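Local coordinates for early 35 kDa protein (Autographa californica nucleopolyhedrovirus, PDB 1P35) that inhibits caspases to block the apoptotic response of the infected insect host cell, and also suppresses the host's antiviral RNA interference, at residues R25-I30 with F46-P51; D75-D80 with K238-K243; N31-T36 with K40-M45; N59-D64 with S91-K96. All blocks are in the same frame, centred on the assembly; numbering follows the deposited sequence.

Interaction 1: residues R25-I30 with F46-P51; sequences RELVYI and FNISGP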
# COMPACT_ATOMS: atom_id res chain seq x y z
N ARG A 25 26.95 -6.30 2.60
CA ARG A 25 25.94 -5.26 2.39
C ARG A 25 24.91 -5.87 1.45
O ARG A 25 25.20 -6.88 0.79
CB ARG A 25 26.55 -3.95 1.79
CG ARG A 25 27.50 -3.20 2.70
CD ARG A 25 28.01 -1.90 2.05
NE ARG A 25 26.90 -1.00 1.69
CZ ARG A 25 26.49 0.02 2.45
NH1 ARG A 25 27.09 0.29 3.60
NH2 ARG A 25 25.47 0.77 2.08
N GLU A 26 23.71 -5.29 1.42
CA GLU A 26 22.67 -5.80 0.53
C GLU A 26 22.14 -4.72 -0.43
O GLU A 26 21.94 -3.56 -0.05
CB GLU A 26 21.50 -6.39 1.35
CG GLU A 26 20.34 -6.88 0.48
CD GLU A 26 19.07 -7.13 1.31
OE1 GLU A 26 18.58 -6.17 1.92
OE2 GLU A 26 18.55 -8.27 1.35
N LEU A 27 21.99 -5.11 -1.68
CA LEU A 27 21.48 -4.26 -2.70
C LEU A 27 20.11 -4.78 -3.13
O LEU A 27 19.99 -5.95 -3.48
CB LEU A 27 22.40 -4.23 -3.93
CG LEU A 27 21.74 -3.44 -5.06
CD1 LEU A 27 21.70 -1.95 -4.64
CD2 LEU A 27 22.52 -3.56 -6.38
N VAL A 28 19.11 -3.90 -3.09
CA VAL A 28 17.76 -4.16 -3.51
C VAL A 28 17.63 -3.19 -4.68
O VAL A 28 17.98 -1.98 -4.59
CB VAL A 28 16.71 -3.88 -2.41
CG1 VAL A 28 15.30 -3.95 -3.03
CG2 VAL A 28 16.74 -4.98 -1.37
N TYR A 29 17.19 -3.73 -5.81
CA TYR A 29 17.16 -2.94 -7.01
C TYR A 29 15.86 -3.36 -7.69
O TYR A 29 15.66 -4.55 -7.98
CB TYR A 29 18.41 -3.28 -7.89
CG TYR A 29 18.60 -2.33 -9.09
CD1 TYR A 29 17.76 -2.44 -10.18
CD2 TYR A 29 19.56 -1.30 -9.09
CE1 TYR A 29 17.83 -1.57 -11.25
CE2 TYR A 29 19.65 -0.38 -10.19
CZ TYR A 29 18.75 -0.55 -11.27
OH TYR A 29 18.72 0.26 -12.41
N ILE A 30 15.00 -2.37 -7.93
CA ILE A 30 13.67 -2.55 -8.51
C ILE A 30 13.46 -1.53 -9.64
O ILE A 30 13.82 -0.32 -9.50
CB ILE A 30 12.54 -2.25 -7.45
CG1 ILE A 30 12.57 -3.24 -6.32
CG2 ILE A 30 11.15 -2.28 -8.07
CD1 ILE A 30 12.53 -2.48 -4.94
N PHE A 46 25.50 -3.72 -13.87
CA PHE A 46 25.94 -2.50 -13.22
C PHE A 46 27.03 -2.82 -12.22
O PHE A 46 27.18 -3.98 -11.75
CB PHE A 46 24.73 -1.77 -12.57
CG PHE A 46 23.96 -2.62 -11.55
CD1 PHE A 46 24.45 -2.79 -10.24
CD2 PHE A 46 22.73 -3.21 -11.89
CE1 PHE A 46 23.74 -3.53 -9.28
CE2 PHE A 46 22.00 -3.97 -10.94
CZ PHE A 46 22.51 -4.12 -9.62
N ASN A 47 27.79 -1.80 -11.90
CA ASN A 47 28.88 -1.94 -10.96
C ASN A 47 28.45 -2.03 -9.50
O ASN A 47 27.44 -1.42 -9.09
CB ASN A 47 29.85 -0.76 -11.14
CG ASN A 47 30.66 -0.84 -12.42
OD1 ASN A 47 30.89 0.18 -13.10
ND2 ASN A 47 31.13 -2.03 -12.74
N ILE A 48 29.19 -2.84 -8.75
CA ILE A 48 29.01 -2.98 -7.31
C ILE A 48 30.44 -3.01 -6.72
O ILE A 48 31.40 -3.29 -7.44
CB ILE A 48 28.15 -4.24 -6.92
CG1 ILE A 48 28.73 -5.51 -7.53
CG2 ILE A 48 26.67 -4.02 -7.33
CD1 ILE A 48 27.93 -6.75 -7.17
N SER A 49 30.60 -2.70 -5.43
CA SER A 49 31.94 -2.65 -4.84
C SER A 49 32.56 -4.01 -4.42
O SER A 49 33.67 -4.06 -3.94
CB SER A 49 31.92 -1.70 -3.66
OG SER A 49 30.99 -2.14 -2.68
N GLY A 50 31.84 -5.11 -4.61
CA GLY A 50 32.39 -6.41 -4.23
C GLY A 50 31.64 -7.63 -4.77
O GLY A 50 30.54 -7.51 -5.29
N PRO A 51 32.22 -8.83 -4.60
CA PRO A 51 31.57 -10.02 -5.12
C PRO A 51 30.25 -10.35 -4.48
O PRO A 51 30.08 -10.20 -3.28
CB PRO A 51 32.62 -11.10 -4.89
CG PRO A 51 33.27 -10.60 -3.48
CD PRO A 51 33.49 -9.16 -3.91

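Interaction 2: residues D75-D80 with K238-K243; sequences DQLERD and KSMIYK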
# COMPACT_ATOMS: atom_id res chain seq x y z
N ASP A 75 9.65 15.74 0.87
CA ASP A 75 8.41 16.48 1.05
C ASP A 75 8.67 17.61 1.99
O ASP A 75 8.11 18.69 1.83
CB ASP A 75 7.30 15.60 1.60
CG ASP A 75 6.64 14.77 0.53
OD1 ASP A 75 7.03 14.88 -0.65
OD2 ASP A 75 5.73 14.00 0.87
N GLN A 76 9.53 17.36 2.97
CA GLN A 76 9.90 18.34 3.96
C GLN A 76 10.61 19.54 3.35
O GLN A 76 10.84 20.54 4.03
CB GLN A 76 10.82 17.70 5.01
CG GLN A 76 10.09 16.79 6.03
CD GLN A 76 11.05 16.09 6.98
OE1 GLN A 76 11.93 16.71 7.59
NE2 GLN A 76 10.89 14.78 7.13
N LEU A 77 10.97 19.46 2.08
CA LEU A 77 11.67 20.58 1.49
C LEU A 77 10.70 21.40 0.68
O LEU A 77 10.94 22.58 0.41
CB LEU A 77 12.81 20.07 0.59
CG LEU A 77 13.92 19.22 1.19
CD1 LEU A 77 14.91 18.92 0.08
CD2 LEU A 77 14.60 19.94 2.35
N GLU A 78 9.60 20.76 0.30
CA GLU A 78 8.59 21.36 -0.55
C GLU A 78 7.48 22.17 0.11
O GLU A 78 7.27 22.08 1.31
CB GLU A 78 7.98 20.26 -1.43
CG GLU A 78 9.08 19.57 -2.28
CD GLU A 78 8.57 18.45 -3.16
OE1 GLU A 78 7.38 18.06 -3.01
OE2 GLU A 78 9.38 17.96 -3.99
N ARG A 79 6.83 22.99 -0.71
CA ARG A 79 5.72 23.84 -0.33
C ARG A 79 4.80 23.72 -1.54
O ARG A 79 4.94 24.40 -2.58
CB ARG A 79 6.20 25.29 -0.10
CG ARG A 79 7.09 25.54 1.20
CD ARG A 79 7.31 27.05 1.48
NE ARG A 79 7.85 27.76 0.30
CZ ARG A 79 9.12 28.11 0.14
NH1 ARG A 79 10.02 27.85 1.09
NH2 ARG A 79 9.50 28.73 -0.97
N ASP A 80 3.88 22.77 -1.42
CA ASP A 80 2.94 22.51 -2.49
C ASP A 80 1.59 22.89 -1.95
O ASP A 80 1.03 22.17 -1.14
CB ASP A 80 2.93 21.03 -2.83
CG ASP A 80 2.11 20.73 -4.05
OD1 ASP A 80 1.08 21.37 -4.21
OD2 ASP A 80 2.50 19.83 -4.83
N LYS A 238 20.95 17.20 9.33
CA LYS A 238 20.91 16.88 7.91
C LYS A 238 21.69 17.84 7.01
O LYS A 238 21.87 19.01 7.33
CB LYS A 238 19.45 16.82 7.41
CG LYS A 238 18.51 15.93 8.21
CD LYS A 238 17.10 15.86 7.60
CE LYS A 238 16.11 15.08 8.50
NZ LYS A 238 16.60 13.73 8.85
N SER A 239 22.15 17.30 5.88
CA SER A 239 22.81 18.07 4.83
C SER A 239 21.90 17.86 3.62
O SER A 239 21.49 16.74 3.31
CB SER A 239 24.22 17.54 4.54
OG SER A 239 25.08 17.74 5.66
N MET A 240 21.54 18.95 2.95
CA MET A 240 20.65 18.88 1.82
C MET A 240 21.26 19.62 0.64
O MET A 240 21.55 20.84 0.71
CB MET A 240 19.26 19.51 2.15
CG MET A 240 18.50 18.87 3.28
SD MET A 240 18.28 19.96 4.74
CE MET A 240 19.89 20.01 5.39
N ILE A 241 21.43 18.88 -0.45
CA ILE A 241 22.00 19.43 -1.66
C ILE A 241 20.97 19.07 -2.75
O ILE A 241 20.88 17.94 -3.17
CB ILE A 241 23.41 18.81 -1.87
CG1 ILE A 241 24.37 19.30 -0.75
CG2 ILE A 241 24.01 19.19 -3.20
CD1 ILE A 241 25.76 18.61 -0.79
N TYR A 242 20.22 20.06 -3.22
CA TYR A 242 19.15 19.82 -4.18
C TYR A 242 18.75 21.03 -5.02
O TYR A 242 19.22 22.16 -4.81
CB TYR A 242 17.88 19.34 -3.42
CG TYR A 242 17.35 20.38 -2.44
CD1 TYR A 242 17.94 20.57 -1.20
CD2 TYR A 242 16.26 21.19 -2.76
CE1 TYR A 242 17.45 21.54 -0.30
CE2 TYR A 242 15.76 22.16 -1.85
CZ TYR A 242 16.38 22.32 -0.63
OH TYR A 242 15.92 23.27 0.27
N LYS A 243 17.90 20.78 -6.00
CA LYS A 243 17.36 21.86 -6.79
C LYS A 243 15.85 21.80 -6.55
O LYS A 243 15.30 20.73 -6.21
CB LYS A 243 17.67 21.67 -8.26
CG LYS A 243 19.03 22.20 -8.64
CD LYS A 243 19.37 21.93 -10.08
CE LYS A 243 20.68 22.68 -10.45
NZ LYS A 243 20.92 22.51 -11.86

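Interaction 3: residues N31-T36 with K40-M45; sequences NKIMNT and KPVLMM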
# COMPACT_ATOMS: atom_id res chain seq x y z
N ASN A 31 12.91 -2.00 -10.75
CA ASN A 31 12.58 -1.04 -11.83
C ASN A 31 11.37 -1.52 -12.61
O ASN A 31 10.82 -2.58 -12.31
CB ASN A 31 13.77 -0.78 -12.78
CG ASN A 31 14.18 -1.98 -13.63
OD1 ASN A 31 13.50 -3.02 -13.68
ND2 ASN A 31 15.33 -1.85 -14.30
N LYS A 32 10.94 -0.72 -13.58
CA LYS A 32 9.80 -1.11 -14.39
C LYS A 32 10.03 -0.96 -15.87
O LYS A 32 10.13 0.16 -16.39
CB LYS A 32 8.56 -0.33 -13.95
CG LYS A 32 7.26 -0.79 -14.60
CD LYS A 32 6.05 -0.12 -13.95
CE LYS A 32 6.02 -0.42 -12.45
NZ LYS A 32 4.84 0.12 -11.77
N ILE A 33 10.10 -2.08 -16.56
CA ILE A 33 10.34 -2.09 -18.03
C ILE A 33 9.06 -2.11 -18.87
O ILE A 33 8.15 -2.89 -18.64
CB ILE A 33 11.27 -3.29 -18.40
CG1 ILE A 33 12.64 -3.05 -17.74
CG2 ILE A 33 11.41 -3.44 -19.95
CD1 ILE A 33 13.65 -4.16 -17.89
N MET A 34 9.02 -1.23 -19.86
CA MET A 34 7.87 -1.04 -20.75
C MET A 34 7.66 -1.85 -22.04
O MET A 34 6.55 -1.83 -22.58
CB MET A 34 7.79 0.44 -21.13
CG MET A 34 7.18 1.33 -20.07
SD MET A 34 5.46 0.89 -19.77
CE MET A 34 4.72 0.93 -21.52
N ASN A 35 8.67 -2.55 -22.55
CA ASN A 35 8.50 -3.31 -23.81
C ASN A 35 7.65 -4.59 -23.78
O ASN A 35 7.67 -5.35 -22.80
CB ASN A 35 9.88 -3.64 -24.36
CG ASN A 35 10.72 -2.41 -24.56
OD1 ASN A 35 10.90 -1.62 -23.62
ND2 ASN A 35 11.23 -2.24 -25.76
N THR A 36 6.89 -4.82 -24.85
CA THR A 36 6.04 -6.02 -24.96
C THR A 36 6.54 -6.99 -26.02
O THR A 36 6.32 -8.20 -25.91
CB THR A 36 4.55 -5.71 -25.35
OG1 THR A 36 4.51 -4.94 -26.56
CG2 THR A 36 3.82 -5.00 -24.23
N LYS A 40 14.01 -11.90 -26.81
CA LYS A 40 15.23 -12.29 -26.07
C LYS A 40 15.28 -11.60 -24.70
O LYS A 40 14.55 -10.66 -24.45
CB LYS A 40 16.47 -11.97 -26.90
CG LYS A 40 16.48 -12.81 -28.17
CD LYS A 40 17.58 -12.42 -29.14
CE LYS A 40 17.57 -13.37 -30.35
NZ LYS A 40 18.67 -12.98 -31.28
N PRO A 41 16.12 -12.10 -23.79
CA PRO A 41 16.16 -11.43 -22.48
C PRO A 41 16.78 -10.02 -22.46
O PRO A 41 17.50 -9.57 -23.39
CB PRO A 41 16.95 -12.40 -21.62
CG PRO A 41 16.85 -13.77 -22.44
CD PRO A 41 17.05 -13.24 -23.80
N VAL A 42 16.45 -9.31 -21.38
CA VAL A 42 16.97 -7.99 -21.10
C VAL A 42 18.18 -8.32 -20.21
O VAL A 42 18.07 -9.11 -19.26
CB VAL A 42 15.95 -7.15 -20.26
CG1 VAL A 42 16.58 -5.84 -19.82
CG2 VAL A 42 14.68 -6.91 -21.06
N LEU A 43 19.34 -7.77 -20.54
CA LEU A 43 20.55 -7.95 -19.74
C LEU A 43 20.82 -6.58 -19.08
O LEU A 43 21.17 -5.62 -19.77
CB LEU A 43 21.74 -8.33 -20.62
CG LEU A 43 21.45 -9.40 -21.69
CD1 LEU A 43 22.72 -9.90 -22.36
CD2 LEU A 43 20.71 -10.56 -21.02
N MET A 44 20.58 -6.48 -17.78
CA MET A 44 20.86 -5.24 -17.08
C MET A 44 22.14 -5.46 -16.27
O MET A 44 22.24 -6.44 -15.55
CB MET A 44 19.71 -4.86 -16.16
CG MET A 44 20.04 -3.66 -15.27
SD MET A 44 18.69 -2.95 -14.30
CE MET A 44 18.30 -4.27 -13.10
N MET A 45 23.11 -4.59 -16.40
CA MET A 45 24.34 -4.81 -15.65
C MET A 45 24.77 -3.58 -14.96
O MET A 45 24.43 -2.48 -15.39
CB MET A 45 25.44 -5.26 -16.60
CG MET A 45 25.01 -6.39 -17.57
SD MET A 45 26.50 -7.15 -18.19
CE MET A 45 25.84 -7.90 -19.74

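Interaction 4: residues N59-D64 with S91-K96; sequences NNNLRD and SIKYFK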
# COMPACT_ATOMS: atom_id res chain seq x y z
N ASN A 59 10.27 -8.83 1.46
CA ASN A 59 8.81 -8.88 1.61
C ASN A 59 8.18 -8.07 0.49
O ASN A 59 8.83 -7.20 -0.08
CB ASN A 59 8.43 -8.36 3.02
CG ASN A 59 8.51 -6.84 3.15
OD1 ASN A 59 7.67 -6.12 2.62
ND2 ASN A 59 9.49 -6.36 3.90
N ASN A 60 6.92 -8.37 0.17
CA ASN A 60 6.26 -7.73 -0.96
C ASN A 60 6.05 -6.22 -0.85
O ASN A 60 5.68 -5.58 -1.79
CB ASN A 60 4.88 -8.43 -1.27
CG ASN A 60 5.02 -9.93 -1.55
OD1 ASN A 60 5.94 -10.37 -2.23
ND2 ASN A 60 4.08 -10.72 -1.04
N ASN A 61 6.28 -5.66 0.32
CA ASN A 61 6.07 -4.25 0.46
C ASN A 61 7.25 -3.37 0.51
O ASN A 61 7.08 -2.14 0.56
CB ASN A 61 5.24 -3.94 1.69
CG ASN A 61 3.83 -3.97 1.37
OD1 ASN A 61 3.49 -3.97 0.18
ND2 ASN A 61 2.97 -3.96 2.39
N LEU A 62 8.44 -3.99 0.50
CA LEU A 62 9.67 -3.20 0.58
C LEU A 62 9.78 -2.05 -0.42
O LEU A 62 10.23 -0.93 -0.09
CB LEU A 62 10.88 -4.10 0.42
CG LEU A 62 12.17 -3.33 0.75
CD1 LEU A 62 12.00 -2.70 2.13
CD2 LEU A 62 13.38 -4.29 0.76
N ARG A 63 9.37 -2.34 -1.65
CA ARG A 63 9.41 -1.42 -2.73
C ARG A 63 8.79 -0.07 -2.36
O ARG A 63 9.40 0.97 -2.52
CB ARG A 63 8.65 -2.00 -3.93
CG ARG A 63 8.42 -0.90 -5.00
CD ARG A 63 7.50 -1.29 -6.16
NE ARG A 63 7.46 -0.29 -7.24
CZ ARG A 63 6.92 0.94 -7.16
NH1 ARG A 63 6.36 1.36 -6.04
NH2 ARG A 63 6.97 1.76 -8.21
N ASP A 64 7.54 -0.12 -1.88
CA ASP A 64 6.82 1.09 -1.53
C ASP A 64 7.35 1.72 -0.24
O ASP A 64 7.20 2.92 -0.04
CB ASP A 64 5.30 0.81 -1.39
CG ASP A 64 4.60 0.62 -2.75
OD1 ASP A 64 5.11 1.13 -3.76
OD2 ASP A 64 3.53 -0.01 -2.79
N SER A 91 -6.63 2.32 -8.80
CA SER A 91 -5.69 1.35 -9.39
C SER A 91 -5.44 0.30 -8.32
O SER A 91 -5.29 0.63 -7.14
CB SER A 91 -4.35 1.97 -9.80
OG SER A 91 -4.40 2.54 -11.10
N ILE A 92 -5.41 -0.96 -8.73
CA ILE A 92 -5.21 -2.04 -7.77
C ILE A 92 -3.96 -2.88 -8.02
O ILE A 92 -3.59 -3.13 -9.17
CB ILE A 92 -6.41 -2.97 -7.79
CG1 ILE A 92 -6.58 -3.55 -9.21
CG2 ILE A 92 -7.65 -2.18 -7.39
CD1 ILE A 92 -7.59 -4.69 -9.29
N LYS A 93 -3.30 -3.31 -6.94
CA LYS A 93 -2.12 -4.16 -7.10
C LYS A 93 -2.61 -5.46 -7.74
O LYS A 93 -3.53 -6.11 -7.24
CB LYS A 93 -1.41 -4.43 -5.76
CG LYS A 93 -0.32 -3.38 -5.36
CD LYS A 93 0.31 -3.70 -4.01
CE LYS A 93 1.54 -2.85 -3.69
NZ LYS A 93 1.30 -1.39 -3.60
N TYR A 94 -2.02 -5.81 -8.86
CA TYR A 94 -2.43 -7.00 -9.56
C TYR A 94 -1.30 -7.76 -10.21
O TYR A 94 -1.30 -8.98 -10.23
CB TYR A 94 -3.49 -6.62 -10.59
CG TYR A 94 -3.69 -7.68 -11.64
CD1 TYR A 94 -2.91 -7.71 -12.79
CD2 TYR A 94 -4.62 -8.69 -11.45
CE1 TYR A 94 -3.04 -8.74 -13.73
CE2 TYR A 94 -4.76 -9.72 -12.37
CZ TYR A 94 -3.98 -9.75 -13.50
OH TYR A 94 -4.11 -10.79 -14.39
N PHE A 95 -0.33 -7.06 -10.76
CA PHE A 95 0.74 -7.76 -11.43
C PHE A 95 1.79 -8.23 -10.42
O PHE A 95 2.27 -7.44 -9.61
CB PHE A 95 1.40 -6.86 -12.48
CG PHE A 95 0.46 -6.31 -13.52
CD1 PHE A 95 0.15 -7.05 -14.67
CD2 PHE A 95 -0.00 -4.98 -13.44
CE1 PHE A 95 -0.58 -6.48 -15.73
CE2 PHE A 95 -0.73 -4.39 -14.50
CZ PHE A 95 -1.02 -5.16 -15.65
N LYS A 96 2.13 -9.52 -10.45
CA LYS A 96 3.13 -10.00 -9.51
C LYS A 96 4.53 -9.56 -9.91
O LYS A 96 4.82 -9.40 -11.09
CB LYS A 96 3.13 -11.53 -9.40
CG LYS A 96 3.59 -12.27 -10.67
CD LYS A 96 3.75 -13.78 -10.41
CE LYS A 96 3.64 -14.60 -11.70
NZ LYS A 96 4.58 -14.18 -12.78

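Interaction 1: residues R25-I30 with F46-P51
Y29 and F46 meet as an offset, parallel-displaced stack, and this ring pair is the close-packed part of the contact. Their centroids lie 5.0 Å apart with the planes only 19° from parallel, and CE2 of F46 sits over one face of the tyrosine ring toward its rim, 4.1 Å from Y29 CD2. The two side chains slide past each other in opposite directions. Y29 reaches across because its CG is anti to the backbone N (chi1 -171°), while F46 carries its ring between backbone N and carbonyl carbon. L27 CD2 comes at the edge of the F46 ring by CE1 and CZ, near its plane and next to the CE2 side used by Y29; the model sets these carbons implausibly close, so their exact spacing is doubtful.

No hydrogen bond joins the two segments. Their strands run nearly antiparallel, at 160°, with axes 10.9 Å apart, which is the spacing of facing beta layers rather than of neighbours in a sheet. Strand 24-33 takes its backbone partners from strands 10-21 and 164-170, and strand 42-48 from strands 2-4 and 148-154, so the apolar side chains between them form a slice of the protein core. C1, A150, C152 and P180 also touch F46.

Toward I48 the contact thins to one methyl pair, L27 CD2 and I48 CG2, at 4.3 Å, and after I48 the chain leaves the strand. S49 turns its hydroxyl to K176 O, and P51, partly exposed and packed on Y148, marks the side nearest solvent.

Interaction 2: residues D75-D80 with K238-K243
The reactive site loop of P35, which runs from helix 62-74 to strand 98-106, is held against a beta-sheet soon after it begins, where L77 leans on Y242 and M240 of strand 238-249. CD1 of L77 stands over the centre of the Y242 ring, 3.5 Å from the centroid and only 5° off the ring normal, a CH-pi contact in which the methyl is almost equally far from all six ring carbons. The extended end of the leucine (chi2 -178°) projects CD1 onto the ring, while the second branch, CD2, lies 4.1 Å from M240 CG. M240 then bends, so that its sulfur and methyl lead away from the loop. I269 of the adjoining strand 259-271 touches both L77 and M240. The same strand holds the following residues through polar bonds: R79 pairs with K262 along the backbone, and E78 OE2 accepts from C265 N.

The Y242 hydroxyl is hydrogen-bonded to K262 NZ and E233 OE1, and its ring stacks with Y231, which together should restrict the ring's rotation. L77 therefore meets an aromatic face already set, and between the segments the hold is dispersion and CH-pi, without hydrogen bonds; those polar bonds go to strand 259-271.

Interaction 3: residues N31-T36 with K40-M45
The flat group here is the carboxamide of N31, and M44 comes to its nitrogen end: SD stands 3.5 Å from ND2, beyond the nitrogen but tilted out of the amide plane. CE of the methionine lies 4.0 Å from the same ND2, higher over the same face. The sulfur contact is not a hydrogen bond. At the other end of the amide, OD1 is hydrogen-bonded to the hydroxyl of Y100, which I33 and M44 also touch. V10 and T13 of strand 10-21 pack against N31 as well.

M44 gets there by running straight out from its strand (chi1 173°) and hooking only at the last torsion, 67°, which turns the methyl to one side. N31 and M44 approach from opposite directions. Strands 24-33 and 42-48 follow one another with a short connection, yet they do not pair through their backbones; their side chains face each other instead, the arrangement of a beta-arch. The CA atoms of I33 and V42 are 9.4 Å apart, against 10.7 Å for those of N31 and M44. Nearer the turn, I33 and V42 reach toward each other tip to tip, with CD1 of the isoleucine 3.9 Å from CG1 of the valine. L154 of strand 148-154 packs on both. From M34 onward the connection turns out of this buried layer, where M34 and T36 are exposed.

Interaction 4: residues N59-D64 with S91-K96
K93 reaches from an exposed loop to D64, and its side chain can be followed outward. CB points toward the segment 59-64, and CG and CD continue in a nearly straight line, with chi2 at 179°, serving as an apolar arm that spans the gap. CE is the first atom to come near segment 59-64: it lies 3.6 Å from D64 OD2 and skirts N61, whose OD1 is 4.5 Å away. There the chain bends, and NZ swings onto D64 OD2 at 2.7 Å, a salt-bridge hydrogen bond that meets the oxygen nearly along its C-O axis.

The carboxylate has a second cation on its other oxygen. R63 NH1 approaches OD1 at 2.6 Å, with OD1 at the edge of the guanidinium and in its plane, although the bent N-H angle makes this a weak hydrogen bond within a salt bridge. With one oxygen for each cation, the D64 carboxylate bridges R63 NH1 and K93 NZ, which are 6.3 Å apart, in a salt-bridge network.

D64 belongs to the first turn of helix 62-74. N59 caps the approach to that helix: its OD1 accepts from N61 N at 2.7 Å within a type I turn running from N59 to L62. A carboxylate in the first turn, near the positive N-terminal end of the helix, would probably be favoured electrostatically.

The partly exposed bridge lies beside the dimer contact. N61 ND2 donates to E78 O of the second subunit, and K96 N to D86 OD1 of the second subunit, joining both segments to the neighbour's reactive site loop.

Interactions 1 and 3 are two stretches of one interface, both between strands 24-33 and 42-48, with centres 18 Å apart; interaction 3 lies nearer the turn joining these strands and touches interaction 1 where Y29 meets M44. Interaction 4 follows later in the chain, and its helix 62-74 packs L62 and R63 on V28 and I30 of strand 24-33. Interaction 2 lies 27 Å from the centres of both 1 and 4, across the chain's centre from 1. Its segments alternate with those of interaction 4. The loop after helix 62-74 is thus tethered at D75-D80 and again at S91-K96, consistent with a reactive site loop that presents the residues between to a caspase.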